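Uncharacterized protein (Staphylococcus aureus subsp. aureus Mu50, PDB 4QXZ) is of unknown function but builds a beta-barrel core resembling type VI secretion system proteins, joined to a two-helix pair. Local coordinates at residues I136-S141 against K158-K163. Sequence-based numbering, arbitrary orientation.
Sequences IDDGLS and KLKDEK
K160 and D138 meet through a single pair of charged groups, and the lysine does most of the reaching: the CA atoms, the nearest across the two segments, are still 10.6 Å apart. The bond from CA to CB of K160 points toward 136-141; from there the chain runs through CG and CD, and none of these three carbons comes within 4.2 Å of any atom there. It bends at chi3 (-86°), the turn that swings CE and NZ off the line of the first carbons. K160 CE comes to about 4.2 Å from D138 OD2, and NZ is the closest atom. K160 NZ lies 3.2 Å from D138 OD2, the main bond of the salt bridge, and 3.4 Å from D138 OD1, a weak one, so both oxygens share the ammonium. NZ meets OD2 from above the carboxylate plane, 38° out of it. Both partners are exposed, and only 67 Å² is buried between the segments, so solvent probably screens the charges. D138 approaches from the opposite direction. It lies at the C-terminal end of helix 127-137, where the chain leaves it and G139, with positive phi, closes a Schellman motif; G139 N donates to I136 O at 2.7 Å. The contact thus ties that end of one helix of the two-helix pair to the tail that follows the other, helix 142-155. In this tail, residues 160-162 form a 3-10 turn, with E162 N bonded to L159 O at 2.9 Å. L159 packs against Y127, S130 and Q134, while R124 pairs with D161 and Q134 accepts from K160 N.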
loop_
_atom_site.group_PDB
_atom_site.type_symbol
_atom_site.label_atom_id
_atom_site.label_comp_id
_atom_site.label_asym_id
_atom_site.label_seq_id
_atom_site.Cartn_x
_atom_site.Cartn_y
_atom_site.Cartn_z
ATOM N N ILE A 136 22.174 -1.300 33.721
ATOM C CA ILE A 136 22.910 -1.231 34.982
ATOM C C ILE A 136 22.918 -2.596 35.681
ATOM O O ILE A 136 23.957 -3.036 36.159
ATOM C CB ILE A 136 22.369 -0.097 35.891
ATOM C CG1 ILE A 136 22.856 1.260 35.342
ATOM C CG2 ILE A 136 22.836 -0.280 37.325
ATOM C CD1 ILE A 136 22.249 2.484 35.998
ATOM N N ASP A 137 21.772 -3.278 35.688
ATOM C CA ASP A 137 21.677 -4.641 36.222
ATOM C C ASP A 137 22.549 -5.628 35.462
ATOM O O ASP A 137 22.803 -6.706 35.960
ATOM C CB ASP A 137 20.236 -5.162 36.162
ATOM C CG ASP A 137 19.301 -4.457 37.131
ATOM O OD1 ASP A 137 19.661 -3.377 37.667
ATOM O OD2 ASP A 137 18.180 -4.986 37.329
ATOM N N ASP A 138 22.935 -5.292 34.234
ATOM C CA ASP A 138 23.867 -6.106 33.458
ATOM C C ASP A 138 25.296 -5.652 33.735
ATOM O O ASP A 138 26.224 -6.173 33.134
ATOM C CB ASP A 138 23.586 -6.006 31.942
ATOM C CG ASP A 138 22.203 -6.544 31.541
ATOM O OD1 ASP A 138 21.481 -7.116 32.405
ATOM O OD2 ASP A 138 21.834 -6.379 30.346
ATOM N N GLY A 139 25.474 -4.660 34.607
ATOM C CA GLY A 139 26.812 -4.206 35.033
ATOM C C GLY A 139 27.561 -3.216 34.142
ATOM O O GLY A 139 28.781 -3.078 34.260
ATOM N N LEU A 140 26.856 -2.517 33.258
ATOM C CA LEU A 140 27.509 -1.569 32.349
ATOM C C LEU A 140 27.749 -0.252 33.051
ATOM O O LEU A 140 26.976 0.124 33.919
ATOM C CB LEU A 140 26.672 -1.337 31.078
ATOM C CG LEU A 140 26.801 -2.408 29.988
ATOM C CD1 LEU A 140 25.993 -1.994 28.771
ATOM C CD2 LEU A 140 28.259 -2.669 29.594
ATOM N N SER A 141 28.816 0.443 32.665
ATOM C CA SER A 141 29.172 1.719 33.283
ATOM C C SER A 141 29.867 2.661 32.314
ATOM O O SER A 141 30.316 2.252 31.242
ATOM C CB SER A 141 30.088 1.487 34.491
ATOM O OG SER A 141 31.330 0.916 34.084
ATOM N N LYS A 158 13.055 -4.882 22.384
ATOM C CA LYS A 158 12.247 -5.459 23.467
ATOM C C LYS A 158 13.146 -5.673 24.656
ATOM O O LYS A 158 14.292 -6.122 24.519
ATOM C CB LYS A 158 11.575 -6.797 23.094
ATOM C CG LYS A 158 10.310 -6.639 22.258
ATOM C CD LYS A 158 9.168 -7.530 22.742
ATOM C CE LYS A 158 7.813 -7.106 22.164
ATOM N NZ LYS A 158 7.326 -5.805 22.712
ATOM N N LEU A 159 12.611 -5.340 25.820
ATOM C CA LEU A 159 13.367 -5.402 27.051
ATOM C C LEU A 159 13.337 -6.811 27.632
ATOM O O LEU A 159 12.405 -7.587 27.372
ATOM C CB LEU A 159 12.852 -4.348 28.033
ATOM C CG LEU A 159 13.051 -2.888 27.602
ATOM C CD1 LEU A 159 12.408 -1.867 28.519
ATOM C CD2 LEU A 159 14.517 -2.549 27.412
ATOM N N LYS A 160 14.396 -7.132 28.377
ATOM C CA LYS A 160 14.587 -8.462 28.985
ATOM C C LYS A 160 13.373 -8.896 29.817
ATOM O O LYS A 160 13.038 -10.070 29.855
ATOM C CB LYS A 160 15.858 -8.484 29.844
ATOM C CG LYS A 160 16.574 -9.822 29.872
ATOM C CD LYS A 160 17.995 -9.692 30.419
ATOM C CE LYS A 160 18.979 -9.305 29.321
ATOM N NZ LYS A 160 20.358 -9.142 29.869
ATOM N N ASP A 161 12.684 -7.944 30.439
ATOM C CA ASP A 161 11.505 -8.286 31.237
ATOM C C ASP A 161 10.294 -8.738 30.410
ATOM O O ASP A 161 9.233 -9.027 30.972
ATOM C CB ASP A 161 11.115 -7.141 32.189
ATOM C CG ASP A 161 10.734 -5.862 31.471
ATOM O OD1 ASP A 161 10.766 -5.803 30.225
ATOM O OD2 ASP A 161 10.417 -4.881 32.175
ATOM N N GLU A 162 10.439 -8.799 29.089
ATOM C CA GLU A 162 9.364 -9.289 28.232
ATOM C C GLU A 162 9.685 -10.640 27.590
ATOM O O GLU A 162 8.821 -11.195 26.932
ATOM C CB GLU A 162 9.021 -8.254 27.144
ATOM C CG GLU A 162 8.101 -7.128 27.624
ATOM C CD GLU A 162 8.234 -5.820 26.829
ATOM O OE1 GLU A 162 7.315 -4.977 26.940
ATOM O OE2 GLU A 162 9.247 -5.601 26.113
ATOM N N LYS A 163 10.897 -11.172 27.774
ATOM C CA LYS A 163 11.277 -12.475 27.184
ATOM C C LYS A 163 10.893 -13.652 28.107
ATOM O O LYS A 163 10.241 -13.446 29.133
ATOM C CB LYS A 163 12.782 -12.501 26.890
ATOM C CG LYS A 163 13.346 -11.268 26.170
ATOM C CD LYS A 163 12.901 -11.183 24.722
ATOM C CE LYS A 163 13.649 -10.110 23.941
ATOM N NZ LYS A 163 15.094 -10.421 23.743
#